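Local coordinates for protein ATP phosphoribosyltransferase regulatory subunit (Thermotoga maritima, PDB 1USY) that is probably required for the first step of histidine biosynthesis and may allow ATP phosphoribosyltransferase to be feedback-regulated by histidine, at residues K157-I162 with K178-S183; I126-H131 with L225-T230; R187-L192 with V221-T226; K140-D145 with I171-V176. One frame throughout, in Å; residues are numbered along the deposited sequence.

A run of helices is inserted between strands 125-131 and 220-223 of the main mixed sheet. Contacts 1 and 4, 13 Å apart between centres, lie within this run and share helix 174-185; contact 3 joins it to the sheet, and contact 2 packs a loop on the sheet. Contact 2 closes the outer loop; along the chain contacts 1 and 4 lie within it, their segments alternating, and contact 3 opens after both. Contacts 2 and 3, with centres 9 Å apart, share Leu225 and Thr226. The end of the sheet and the histidine pocket are joined directly by a salt bridge from Lys157 to Asp224, whereas contact 4, about 20 Å from contact 2 between centres, lies farther out.

Contact 1 of 4, residues K157-I162 with K178-S183; sequences KNLAEI and KIIEDS. With HIS (histidine), chain N.
Ile180 is the hub of this contact, set against Lys157 and Leu159. Its CG2 branch stands anti to the backbone N, and Ile180 CG2 lies 4.0 Å from Lys157 CB, while Leu159 CB approaches the same Ile180 methyl at 4.3 Å. A branched isoleucine suits the place because this CG2 arm offers an apolar surface to both CB atoms. Lys157 itself has a positive phi (49°) and closes helix 147-156 in a Schellman motif. Its long chain then runs past Ser183, and its ammonium NZ forms a salt bridge with Asp224. Ser183 OG turns back to donate to Ile180 O at 2.7 Å, in the carbonyl plane and on a lone pair, which satisfies the hydroxyl within its own helix.

The looser side belongs to Leu159 and Glu181, both partly exposed. Here Leu159 CD2 and Glu181 CG touch at 3.9 Å, the two chains crossing at a slant, so the glutamate contributes aliphatic carbon to the edge. Away from Ile180, Glu161 faces one bound histidine and pairs with a basic side chain of the chain of another protein. Lys157, Leu159 and Ile180, together with Ile184 and Tyr185, belong to the pocket of a second bound histidine, where the end of helix 147-156 and the start of helix 159-168 meet helix 174-185.

Contact 2 of 4, residues I126-H131 with L225-T230; sequences IVEIGH and LTLART
Glu128 OE2 is gripped by two cations, Arg187 and a basic side chain of the chain of another protein, each in a salt bridge. On the same carboxylate, Glu128 OE1 is hydrogen-bonded to the hydroxyl of Tyr242 and meets Leu227 CD1 at 3.8 Å. The cations would also offset the nearby like charge of Asp224. Glutamate fits because its extended chain, with CG anti to the backbone N (chi1 170°), carries the carboxylate out to the side of Leu227 CD1, sliding past Leu227 in the opposite direction.

Leu227 adopts a positive phi (54°), and Leu227 O accepts from Thr230 OG1 at 2.6 Å, the hydroxyl standing 22° out of the carbonyl plane. Threonine is apt here, since a short hydroxyl can reach back three residues.

At Gly130 the two backbones come nearest, its CA 5.0 Å from Leu225 CA. Leu225 CD1 lies 4.1 Å from Gly130 CA and also approaches Ile129 O and His131 N. A CB on residue 130 would point toward Leu227 CD2, so the bare glycine makes room for Leu227.

A loop leaving parallel strand 220-223 thus folds across the end of its neighbour, strand 125-131, at one border of the mixed sheet expected of the class II aminoacyl-tRNA synthetase family.

Contact 3 of 4, residues R187-L192 with V221-T226; sequences RSPEHL and VEIDLT
Charge dominates the pairing of Arg187 with Glu222 and Asp224. The guanidinium grips Glu222 side-on, Arg187 NE and NH2 each giving a bond of 2.8 Å to Glu222 OE2. Both bonds lie near the guanidinium plane, but the carboxylate is turned 64° from it: NH2 uses the anti lone pair of OE2, whereas NE arrives from above the carboxylate plane. The bend at chi3 (38°) lets Arg187 NH1 make a weak 3.1 Å bond to Asp224 OD2. Arginine suits this spot because its N-H groups serve three acids, Glu222, Asp224 and Glu128, and also Ser183 O.

Of the bonds involving the backbone, Ile223 N donates to Arg187 O at 2.6 Å, on a lone pair. Asp224 OD1 accepts from Thr226 N in an Asx turn, which probably limits the rotation of the carboxylate, whose OD2 is shared by Arg187 and Lys157.

Among apolar contacts, Pro189 CG packs 3.8 Å from Val221 CG2, and the Leu192 and Ile223 side chains cross at about a right angle, with Leu192 CD1 3.9 Å from Ile223 CD1.

The loop after helix 174-185 thus borders strand 220-223, with parallel strand 125-131 bonded to it and helix 199-215 packed on Val221 and Ile223.

Contact 4 of 4, residues K140-D145 with I171-V176; sequences KEIPKD and IDLSRV
Ile142 and Ile171 mark the nearest approach of the two backbones, with 7.0 Å between their CA atoms, and side chains fill the gap between the irregular 140-145 loop and the start of helix 174-185. Ile142 carries the buried part: Ile142 CD1 reaches Val176 CG2 at 3.8 Å, and the Ile142 and Leu173 side chains cross at about a right angle. Ile142 CG1, anti to the carbonyl carbon (chi1 -71°), passes 4.2 Å from Ile171 CG2. An isoleucine suits this place, because its ethyl arm ends in a CD1 that touches both Leu173 and Val176.

Pro143 continues the apolar surface, where Pro143 CG meets Ile171 CD1 at 3.6 Å at the exposed margin.

On the more open side, Glu141 forms a salt bridge with Arg175. Arg175 NH1 donates a weak but nearly straight bond (175°) over 3.4 Å to Glu141 OE2, which sits at the guanidinium edge although the two planes are turned 78° apart. The arginine is held more firmly elsewhere, by Asp196 at NE and Asp137 at NH2, so Glu141 adds a third acid.

Asp172 OD1 accepts from Ser174 N at 2.8 Å. This Asx turn spans Leu173, the N-cap residue of helix 174-185, whose start packs on the loop connecting helices 135-139 and 147-156.

Contact 1 of 4, residues K157-I162 with K178-S183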
loop_
_atom_site.group_PDB
_atom_site.type_symbol
_atom_site.label_atom_id
_atom_site.label_comp_id
_atom_site.label_asym_id
_atom_site.label_seq_id
_atom_site.Cartn_x
_atom_site.Cartn_y
_atom_site.Cartn_z
ATOM N N LYS B 157 -24.400 27.999 -16.791
ATOM C CA LYS B 157 -25.512 28.843 -17.222
ATOM C C LYS B 157 -25.494 30.202 -16.512
ATOM O O LYS B 157 -26.548 30.840 -16.329
ATOM C CB LYS B 157 -26.872 28.169 -17.006
ATOM C CG LYS B 157 -26.954 26.741 -17.424
ATOM C CD LYS B 157 -28.406 26.256 -17.529
ATOM C CE LYS B 157 -28.527 25.173 -18.618
ATOM N NZ LYS B 157 -29.771 24.348 -18.622
ATOM N N ASN B 158 -24.301 30.618 -16.095
ATOM C CA ASN B 158 -24.061 31.946 -15.565
ATOM C C ASN B 158 -24.334 33.066 -16.584
ATOM O O ASN B 158 -23.453 33.786 -17.048
ATOM C CB ASN B 158 -22.656 32.040 -15.009
ATOM C CG ASN B 158 -22.540 33.067 -13.909
ATOM O OD1 ASN B 158 -21.749 32.913 -12.981
ATOM N ND2 ASN B 158 -23.325 34.123 -14.000
ATOM N N LEU B 159 -25.599 33.233 -16.877
ATOM C CA LEU B 159 -26.051 34.242 -17.795
ATOM C C LEU B 159 -25.723 35.651 -17.325
ATOM O O LEU B 159 -25.496 36.562 -18.151
ATOM C CB LEU B 159 -27.546 34.097 -18.006
ATOM C CG LEU B 159 -28.068 35.134 -18.975
ATOM C CD1 LEU B 159 -27.357 34.977 -20.351
ATOM C CD2 LEU B 159 -29.576 35.013 -19.089
ATOM N N ALA B 160 -25.694 35.840 -16.009
ATOM C CA ALA B 160 -25.427 37.176 -15.442
ATOM C C ALA B 160 -23.958 37.633 -15.588
ATOM O O ALA B 160 -23.705 38.831 -15.792
ATOM C CB ALA B 160 -25.859 37.238 -13.981
ATOM N N GLU B 161 -23.013 36.695 -15.467
ATOM C CA GLU B 161 -21.594 36.992 -15.641
ATOM C C GLU B 161 -21.267 37.176 -17.122
ATOM O O GLU B 161 -20.362 37.929 -17.487
ATOM C CB GLU B 161 -20.728 35.889 -15.067
ATOM C CG GLU B 161 -19.248 36.189 -15.198
ATOM C CD GLU B 161 -18.561 36.271 -13.866
ATOM O OE1 GLU B 161 -18.340 35.197 -13.242
ATOM O OE2 GLU B 161 -18.256 37.414 -13.443
ATOM N N ILE B 162 -22.006 36.478 -17.973
ATOM C CA ILE B 162 -21.871 36.697 -19.402
ATOM C C ILE B 162 -22.333 38.107 -19.794
ATOM O O ILE B 162 -21.623 38.807 -20.501
ATOM C CB ILE B 162 -22.599 35.592 -20.201
ATOM C CG1 ILE B 162 -21.689 34.375 -20.327
ATOM C CG2 ILE B 162 -22.993 36.083 -21.586
ATOM C CD1 ILE B 162 -22.422 33.069 -20.267
ATOM N N LYS B 178 -27.811 33.452 -26.104
ATOM C CA LYS B 178 -28.982 32.852 -26.727
ATOM C C LYS B 178 -29.004 31.339 -26.486
ATOM O O LYS B 178 -30.047 30.764 -26.117
ATOM C CB LYS B 178 -29.053 33.204 -28.215
ATOM C CG LYS B 178 -30.437 33.127 -28.828
ATOM C CD LYS B 178 -30.409 32.262 -30.098
ATOM C CE LYS B 178 -31.815 31.938 -30.615
ATOM N NZ LYS B 178 -31.888 30.533 -31.089
ATOM N N ILE B 179 -27.843 30.717 -26.657
ATOM C CA ILE B 179 -27.646 29.308 -26.324
ATOM C C ILE B 179 -28.111 28.984 -24.881
ATOM O O ILE B 179 -28.914 28.074 -24.663
ATOM C CB ILE B 179 -26.158 28.963 -26.570
ATOM C CG1 ILE B 179 -25.965 28.644 -28.049
ATOM C CG2 ILE B 179 -25.663 27.840 -25.679
ATOM C CD1 ILE B 179 -25.765 27.198 -28.321
ATOM N N ILE B 180 -27.630 29.749 -23.912
ATOM C CA ILE B 180 -28.049 29.571 -22.525
ATOM C C ILE B 180 -29.581 29.741 -22.402
ATOM O O ILE B 180 -30.283 28.798 -22.058
ATOM C CB ILE B 180 -27.300 30.553 -21.619
ATOM C CG1 ILE B 180 -25.806 30.262 -21.682
ATOM C CG2 ILE B 180 -27.783 30.442 -20.213
ATOM C CD1 ILE B 180 -24.936 31.280 -20.966
ATOM N N GLU B 181 -30.076 30.934 -22.706
ATOM C CA GLU B 181 -31.512 31.229 -22.672
ATOM C C GLU B 181 -32.394 30.159 -23.417
ATOM O O GLU B 181 -33.486 29.820 -22.978
ATOM C CB GLU B 181 -31.756 32.639 -23.237
ATOM C CG GLU B 181 -31.383 33.763 -22.290
ATOM C CD GLU B 181 -31.797 35.118 -22.813
ATOM O OE1 GLU B 181 -31.065 35.684 -23.658
ATOM O OE2 GLU B 181 -32.865 35.628 -22.399
ATOM N N ASP B 182 -31.901 29.627 -24.522
ATOM C CA ASP B 182 -32.609 28.571 -25.223
ATOM C C ASP B 182 -32.733 27.356 -24.361
ATOM O O ASP B 182 -33.812 26.733 -24.309
ATOM C CB ASP B 182 -31.905 28.201 -26.524
ATOM C CG ASP B 182 -32.268 29.142 -27.653
ATOM O OD1 ASP B 182 -31.634 29.044 -28.738
ATOM O OD2 ASP B 182 -33.173 30.027 -27.522
ATOM N N SER B 183 -31.636 27.056 -23.668
ATOM C CA SER B 183 -31.502 25.850 -22.874
ATOM C C SER B 183 -32.444 25.946 -21.662
ATOM O O SER B 183 -32.721 24.922 -21.001
ATOM C CB SER B 183 -30.035 25.673 -22.443
ATOM O OG SER B 183 -29.792 26.309 -21.183
HETATM C C HIS N . -16.934 32.736 -11.614
HETATM O O HIS N . -16.117 32.555 -10.680
HETATM C CB HIS N . -17.014 35.066 -10.872
HETATM C CG HIS N . -17.377 34.411 -9.589
HETATM N ND1 HIS N . -18.227 35.004 -8.680
HETATM C CD2 HIS N . -17.011 33.217 -9.089
HETATM C CE1 HIS N . -18.361 34.174 -7.666
HETATM N NE2 HIS N . -17.640 33.098 -7.896
HETATM O OXT HIS N . -17.227 31.752 -12.277
#

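Contact 2 of 4, residues I126-H131 with L225-T230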
loop_
_atom_site.group_PDB
_atom_site.type_symbol
_atom_site.label_atom_id
_atom_site.label_comp_id
_atom_site.label_asym_id
_atom_site.label_seq_id
_atom_site.Cartn_x
_atom_site.Cartn_y
_atom_site.Cartn_z
ATOM N N ILE B 126 -37.110 12.498 -19.018
ATOM C CA ILE B 126 -36.643 13.540 -19.926
ATOM C C ILE B 126 -35.315 13.099 -20.567
ATOM O O ILE B 126 -34.379 12.736 -19.875
ATOM C CB ILE B 126 -36.481 14.886 -19.151
ATOM C CG1 ILE B 126 -37.817 15.395 -18.642
ATOM C CG2 ILE B 126 -35.847 15.972 -20.003
ATOM C CD1 ILE B 126 -37.705 16.510 -17.531
ATOM N N VAL B 127 -35.263 13.100 -21.891
ATOM C CA VAL B 127 -34.026 12.883 -22.663
ATOM C C VAL B 127 -33.501 14.224 -23.167
ATOM O O VAL B 127 -34.138 14.914 -23.993
ATOM C CB VAL B 127 -34.251 11.948 -23.878
ATOM C CG1 VAL B 127 -32.935 11.767 -24.655
ATOM C CG2 VAL B 127 -34.833 10.560 -23.412
ATOM N N GLU B 128 -32.370 14.632 -22.620
ATOM C CA GLU B 128 -31.832 15.926 -22.956
ATOM C C GLU B 128 -30.694 15.701 -23.965
ATOM O O GLU B 128 -29.757 14.966 -23.701
ATOM C CB GLU B 128 -31.380 16.623 -21.678
ATOM C CG GLU B 128 -30.586 17.876 -21.929
ATOM C CD GLU B 128 -29.996 18.479 -20.679
ATOM O OE1 GLU B 128 -28.905 18.061 -20.221
ATOM O OE2 GLU B 128 -30.635 19.388 -20.147
ATOM N N ILE B 129 -30.809 16.281 -25.144
ATOM C CA ILE B 129 -29.814 16.060 -26.209
ATOM C C ILE B 129 -28.913 17.274 -26.370
ATOM O O ILE B 129 -29.326 18.420 -26.212
ATOM C CB ILE B 129 -30.477 15.770 -27.581
ATOM C CG1 ILE B 129 -31.465 14.593 -27.521
ATOM C CG2 ILE B 129 -29.395 15.567 -28.671
ATOM C CD1 ILE B 129 -30.808 13.228 -27.768
ATOM N N GLY B 130 -27.670 17.015 -26.702
ATOM C CA GLY B 130 -26.698 18.072 -26.846
ATOM C C GLY B 130 -25.789 17.699 -28.000
ATOM O O GLY B 130 -25.878 16.606 -28.565
ATOM N N HIS B 131 -24.901 18.613 -28.339
ATOM C CA HIS B 131 -23.941 18.347 -29.364
ATOM C C HIS B 131 -22.725 19.172 -29.122
ATOM O O HIS B 131 -22.783 20.380 -28.921
ATOM C CB HIS B 131 -24.505 18.690 -30.720
ATOM C CG HIS B 131 -23.777 18.054 -31.853
ATOM N ND1 HIS B 131 -24.286 16.975 -32.538
ATOM C CD2 HIS B 131 -22.595 18.352 -32.433
ATOM C CE1 HIS B 131 -23.456 16.648 -33.516
ATOM N NE2 HIS B 131 -22.413 17.457 -33.463
ATOM N N LEU B 225 -27.709 22.818 -25.132
ATOM C CA LEU B 225 -26.363 22.941 -25.676
ATOM C C LEU B 225 -25.346 23.520 -24.668
ATOM O O LEU B 225 -24.240 23.945 -25.061
ATOM C CB LEU B 225 -26.425 23.826 -26.899
ATOM C CG LEU B 225 -26.991 23.293 -28.226
ATOM C CD1 LEU B 225 -27.625 21.893 -28.169
ATOM C CD2 LEU B 225 -27.990 24.302 -28.762
ATOM N N THR B 226 -25.797 23.624 -23.406
ATOM C CA THR B 226 -24.767 23.982 -22.439
ATOM C C THR B 226 -23.932 22.711 -22.151
ATOM O O THR B 226 -23.835 21.817 -22.980
ATOM C CB THR B 226 -25.458 24.563 -21.183
ATOM O OG1 THR B 226 -26.367 23.629 -20.628
ATOM C CG2 THR B 226 -26.265 25.835 -21.490
ATOM N N LEU B 227 -23.362 22.665 -20.998
ATOM C CA LEU B 227 -22.472 21.564 -20.526
ATOM C C LEU B 227 -21.341 21.339 -21.555
ATOM O O LEU B 227 -21.312 20.356 -22.322
ATOM C CB LEU B 227 -23.265 20.234 -20.129
ATOM C CG LEU B 227 -23.965 19.257 -21.138
ATOM C CD1 LEU B 227 -25.169 18.573 -20.452
ATOM C CD2 LEU B 227 -24.536 19.851 -22.427
ATOM N N ALA B 228 -20.465 22.330 -21.449
ATOM C CA ALA B 228 -19.250 22.481 -22.217
ATOM C C ALA B 228 -18.172 21.491 -21.729
ATOM O O ALA B 228 -17.242 21.148 -22.460
ATOM C CB ALA B 228 -18.710 23.910 -22.043
ATOM N N ARG B 229 -18.287 21.019 -20.474
ATOM C CA ARG B 229 -17.268 20.067 -19.924
ATOM C C ARG B 229 -17.331 18.722 -20.637
ATOM O O ARG B 229 -16.377 17.931 -20.570
ATOM C CB ARG B 229 -17.439 19.779 -18.418
ATOM C CG ARG B 229 -18.855 19.943 -17.904
ATOM C CD ARG B 229 -19.628 18.632 -17.823
ATOM N NE ARG B 229 -21.025 18.861 -17.483
ATOM C CZ ARG B 229 -21.415 19.558 -16.411
ATOM N NH1 ARG B 229 -20.512 20.085 -15.564
ATOM N NH2 ARG B 229 -22.694 19.793 -16.104
ATOM N N THR B 230 -18.370 18.390 -21.408
ATOM C CA THR B 230 -18.362 17.219 -22.271
ATOM C C THR B 230 -17.401 17.392 -23.469
ATOM O O THR B 230 -17.249 16.470 -24.279
ATOM C CB THR B 230 -19.744 16.984 -22.812
ATOM O OG1 THR B 230 -20.199 18.219 -23.365
ATOM C CG2 THR B 230 -20.735 16.679 -21.693
#

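Contact 3 of 4, residues R187-L192 with V221-T226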
loop_
_atom_site.group_PDB
_atom_site.type_symbol
_atom_site.label_atom_id
_atom_site.label_comp_id
_atom_site.label_asym_id
_atom_site.label_seq_id
_atom_site.Cartn_x
_atom_site.Cartn_y
_atom_site.Cartn_z
ATOM N N ARG B 187 -36.332 24.555 -25.285
ATOM C CA ARG B 187 -35.655 23.266 -25.326
ATOM C C ARG B 187 -36.364 22.250 -26.226
ATOM O O ARG B 187 -35.857 21.162 -26.492
ATOM C CB ARG B 187 -35.525 22.702 -23.888
ATOM C CG ARG B 187 -34.920 23.669 -22.904
ATOM C CD ARG B 187 -35.043 23.247 -21.444
ATOM N NE ARG B 187 -34.865 21.823 -21.230
ATOM C CZ ARG B 187 -33.711 21.250 -20.916
ATOM N NH1 ARG B 187 -32.597 21.991 -20.819
ATOM N NH2 ARG B 187 -33.657 19.929 -20.729
ATOM N N SER B 188 -37.551 22.602 -26.660
ATOM C CA SER B 188 -38.291 21.826 -27.642
ATOM C C SER B 188 -37.512 21.726 -28.975
ATOM O O SER B 188 -37.030 22.749 -29.483
ATOM C CB SER B 188 -39.637 22.527 -27.888
ATOM O OG SER B 188 -40.683 21.594 -27.794
ATOM N N PRO B 189 -37.421 20.521 -29.566
ATOM C CA PRO B 189 -36.672 20.318 -30.819
ATOM C C PRO B 189 -37.183 21.217 -31.937
ATOM O O PRO B 189 -36.460 21.544 -32.892
ATOM C CB PRO B 189 -36.954 18.852 -31.174
ATOM C CG PRO B 189 -37.316 18.202 -29.877
ATOM C CD PRO B 189 -38.030 19.264 -29.074
ATOM N N GLU B 190 -38.435 21.623 -31.807
ATOM C CA GLU B 190 -39.094 22.398 -32.831
ATOM C C GLU B 190 -38.316 23.687 -33.044
ATOM O O GLU B 190 -38.265 24.194 -34.162
ATOM C CB GLU B 190 -40.566 22.619 -32.450
ATOM C CG GLU B 190 -41.415 21.316 -32.445
ATOM C CD GLU B 190 -41.172 20.363 -31.247
ATOM O OE1 GLU B 190 -41.768 19.246 -31.213
ATOM O OE2 GLU B 190 -40.382 20.700 -30.327
ATOM N N HIS B 191 -37.644 24.158 -31.989
ATOM C CA HIS B 191 -36.900 25.429 -32.038
ATOM C C HIS B 191 -35.590 25.290 -32.779
ATOM O O HIS B 191 -34.917 26.289 -33.021
ATOM C CB HIS B 191 -36.581 25.976 -30.641
ATOM C CG HIS B 191 -37.781 26.402 -29.847
ATOM N ND1 HIS B 191 -38.401 25.568 -28.933
ATOM C CD2 HIS B 191 -38.446 27.586 -29.795
ATOM C CE1 HIS B 191 -39.408 26.218 -28.370
ATOM N NE2 HIS B 191 -39.452 27.443 -28.870
ATOM N N LEU B 192 -35.205 24.057 -33.112
ATOM C CA LEU B 192 -33.902 23.822 -33.764
ATOM C C LEU B 192 -33.681 24.607 -35.075
ATOM O O LEU B 192 -32.547 24.862 -35.446
ATOM C CB LEU B 192 -33.648 22.338 -34.010
ATOM C CG LEU B 192 -33.238 21.455 -32.845
ATOM C CD1 LEU B 192 -33.559 20.002 -33.203
ATOM C CD2 LEU B 192 -31.745 21.624 -32.526
ATOM N N VAL B 221 -38.471 14.875 -25.083
ATOM C CA VAL B 221 -37.145 15.077 -25.667
ATOM C C VAL B 221 -36.811 16.552 -25.706
ATOM O O VAL B 221 -37.542 17.328 -26.321
ATOM C CB VAL B 221 -36.961 14.440 -27.095
ATOM C CG1 VAL B 221 -37.032 12.936 -27.008
ATOM C CG2 VAL B 221 -38.019 14.908 -28.051
ATOM N N GLU B 222 -35.723 16.945 -25.043
ATOM C CA GLU B 222 -35.359 18.357 -25.040
ATOM C C GLU B 222 -33.920 18.626 -25.465
ATOM O O GLU B 222 -33.062 17.754 -25.460
ATOM C CB GLU B 222 -35.707 19.074 -23.722
ATOM C CG GLU B 222 -36.197 18.177 -22.628
ATOM C CD GLU B 222 -37.017 18.871 -21.565
ATOM O OE1 GLU B 222 -38.247 18.673 -21.563
ATOM O OE2 GLU B 222 -36.431 19.541 -20.686
ATOM N N ILE B 223 -33.676 19.848 -25.852
ATOM C CA ILE B 223 -32.429 20.196 -26.454
ATOM C C ILE B 223 -31.723 21.169 -25.542
ATOM O O ILE B 223 -32.314 22.155 -25.125
ATOM C CB ILE B 223 -32.712 20.848 -27.809
ATOM C CG1 ILE B 223 -33.402 19.851 -28.776
ATOM C CG2 ILE B 223 -31.443 21.505 -28.336
ATOM C CD1 ILE B 223 -32.465 18.943 -29.609
ATOM N N ASP B 224 -30.475 20.879 -25.208
ATOM C CA ASP B 224 -29.686 21.741 -24.294
ATOM C C ASP B 224 -28.208 21.691 -24.665
ATOM O O ASP B 224 -27.557 20.675 -24.538
ATOM C CB ASP B 224 -29.860 21.299 -22.840
ATOM C CG ASP B 224 -29.102 22.195 -21.853
ATOM O OD1 ASP B 224 -27.977 22.701 -22.179
ATOM O OD2 ASP B 224 -29.579 22.435 -20.716
ATOM N N LEU B 225 -27.709 22.818 -25.132
ATOM C CA LEU B 225 -26.363 22.941 -25.676
ATOM C C LEU B 225 -25.346 23.520 -24.668
ATOM O O LEU B 225 -24.240 23.945 -25.061
ATOM C CB LEU B 225 -26.425 23.826 -26.899
ATOM C CG LEU B 225 -26.991 23.293 -28.226
ATOM C CD1 LEU B 225 -27.625 21.893 -28.169
ATOM C CD2 LEU B 225 -27.990 24.302 -28.762
ATOM N N THR B 226 -25.797 23.624 -23.406
ATOM C CA THR B 226 -24.767 23.982 -22.439
ATOM C C THR B 226 -23.932 22.711 -22.151
ATOM O O THR B 226 -23.835 21.817 -22.980
ATOM C CB THR B 226 -25.458 24.563 -21.183
ATOM O OG1 THR B 226 -26.367 23.629 -20.628
ATOM C CG2 THR B 226 -26.265 25.835 -21.490
#

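Contact 4 of 4, residues K140-D145 with I171-V176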
loop_
_atom_site.group_PDB
_atom_site.type_symbol
_atom_site.label_atom_id
_atom_site.label_comp_id
_atom_site.label_asym_id
_atom_site.label_seq_id
_atom_site.Cartn_x
_atom_site.Cartn_y
_atom_site.Cartn_z
ATOM N N LYS B 140 -14.421 31.204 -31.375
ATOM C CA LYS B 140 -13.843 32.339 -32.076
ATOM C C LYS B 140 -14.952 33.154 -32.802
ATOM O O LYS B 140 -15.684 32.649 -33.682
ATOM C CB LYS B 140 -12.738 32.048 -33.055
ATOM C CG LYS B 140 -11.811 33.297 -33.151
ATOM C CD LYS B 140 -11.418 33.875 -31.767
ATOM C CE LYS B 140 -10.329 33.054 -31.081
ATOM N NZ LYS B 140 -9.174 32.813 -31.953
ATOM N N GLU B 141 -14.879 34.312 -32.277
ATOM C CA GLU B 141 -15.616 35.543 -32.462
ATOM C C GLU B 141 -15.165 36.316 -31.231
ATOM O O GLU B 141 -15.124 37.549 -31.222
ATOM C CB GLU B 141 -17.155 35.294 -32.466
ATOM C CG GLU B 141 -17.956 36.311 -33.314
ATOM C CD GLU B 141 -19.451 35.951 -33.446
ATOM O OE1 GLU B 141 -20.130 36.341 -34.474
ATOM O OE2 GLU B 141 -20.033 35.256 -32.529
ATOM N N ILE B 142 -14.827 35.443 -30.272
ATOM C CA ILE B 142 -14.404 35.769 -28.906
ATOM C C ILE B 142 -12.894 35.552 -28.701
ATOM O O ILE B 142 -12.338 34.506 -29.051
ATOM C CB ILE B 142 -15.205 34.842 -27.981
ATOM C CG1 ILE B 142 -16.685 35.256 -27.928
ATOM C CG2 ILE B 142 -14.688 34.815 -26.533
ATOM C CD1 ILE B 142 -17.614 34.151 -27.422
ATOM N N PRO B 143 -12.258 36.516 -27.967
ATOM C CA PRO B 143 -10.810 36.492 -27.634
ATOM C C PRO B 143 -10.238 35.227 -26.996
ATOM O O PRO B 143 -10.900 34.603 -26.175
ATOM C CB PRO B 143 -10.651 37.691 -26.684
ATOM C CG PRO B 143 -11.677 38.661 -27.173
ATOM C CD PRO B 143 -12.900 37.757 -27.477
ATOM N N LYS B 144 -9.009 34.878 -27.387
ATOM C CA LYS B 144 -8.347 33.593 -27.060
ATOM C C LYS B 144 -8.440 33.131 -25.598
ATOM O O LYS B 144 -9.057 32.109 -25.319
ATOM C CB LYS B 144 -6.872 33.595 -27.510
ATOM C CG LYS B 144 -6.636 33.215 -28.968
ATOM C CD LYS B 144 -6.342 31.727 -29.133
ATOM C CE LYS B 144 -7.006 31.148 -30.387
ATOM N NZ LYS B 144 -6.191 31.377 -31.615
ATOM N N ASP B 145 -7.808 33.861 -24.677
ATOM C CA ASP B 145 -7.840 33.480 -23.259
ATOM C C ASP B 145 -8.970 34.221 -22.520
ATOM O O ASP B 145 -8.790 34.871 -21.479
ATOM C CB ASP B 145 -6.467 33.618 -22.585
ATOM C CG ASP B 145 -5.662 34.739 -23.157
ATOM O OD1 ASP B 145 -4.487 34.504 -23.536
ATOM O OD2 ASP B 145 -6.128 35.897 -23.278
ATOM N N ILE B 171 -17.018 42.990 -25.888
ATOM C CA ILE B 171 -17.154 41.942 -26.907
ATOM C C ILE B 171 -18.634 41.641 -27.052
ATOM O O ILE B 171 -19.398 41.815 -26.098
ATOM C CB ILE B 171 -16.430 40.640 -26.480
ATOM C CG1 ILE B 171 -14.916 40.781 -26.620
ATOM C CG2 ILE B 171 -16.875 39.449 -27.321
ATOM C CD1 ILE B 171 -14.173 40.579 -25.327
ATOM N N ASP B 172 -19.048 41.171 -28.222
ATOM C CA ASP B 172 -20.403 40.639 -28.343
ATOM C C ASP B 172 -20.478 39.121 -28.054
ATOM O O ASP B 172 -19.881 38.300 -28.774
ATOM C CB ASP B 172 -21.012 40.974 -29.708
ATOM C CG ASP B 172 -22.535 40.812 -29.724
ATOM O OD1 ASP B 172 -23.103 40.211 -28.769
ATOM O OD2 ASP B 172 -23.242 41.254 -30.663
ATOM N N LEU B 173 -21.213 38.774 -26.993
ATOM C CA LEU B 173 -21.476 37.379 -26.627
ATOM C C LEU B 173 -22.994 37.044 -26.646
ATOM O O LEU B 173 -23.461 36.091 -25.979
ATOM C CB LEU B 173 -20.838 37.044 -25.266
ATOM C CG LEU B 173 -19.464 37.633 -24.898
ATOM C CD1 LEU B 173 -19.363 37.870 -23.409
ATOM C CD2 LEU B 173 -18.337 36.727 -25.285
ATOM N N SER B 174 -23.741 37.836 -27.424
ATOM C CA SER B 174 -25.188 37.662 -27.647
ATOM C C SER B 174 -25.621 36.261 -28.131
ATOM O O SER B 174 -26.671 35.743 -27.718
ATOM C CB SER B 174 -25.715 38.716 -28.632
ATOM O OG SER B 174 -25.430 38.304 -29.944
ATOM N N ARG B 175 -24.834 35.643 -29.011
ATOM C CA ARG B 175 -25.147 34.268 -29.379
ATOM C C ARG B 175 -24.765 33.253 -28.305
ATOM O O ARG B 175 -25.305 32.133 -28.302
ATOM C CB ARG B 175 -24.589 33.866 -30.756
ATOM C CG ARG B 175 -23.284 34.504 -31.185
ATOM C CD ARG B 175 -22.936 34.267 -32.673
ATOM N NE ARG B 175 -23.289 32.917 -33.109
ATOM C CZ ARG B 175 -22.437 31.946 -33.432
ATOM N NH1 ARG B 175 -21.118 32.135 -33.414
ATOM N NH2 ARG B 175 -22.913 30.767 -33.786
ATOM N N VAL B 176 -23.878 33.635 -27.368
ATOM C CA VAL B 176 -23.634 32.811 -26.183
ATOM C C VAL B 176 -24.874 32.908 -25.283
ATOM O O VAL B 176 -25.427 31.905 -24.831
ATOM C CB VAL B 176 -22.402 33.259 -25.383
ATOM C CG1 VAL B 176 -22.263 32.421 -24.119
ATOM C CG2 VAL B 176 -21.126 33.150 -26.213
#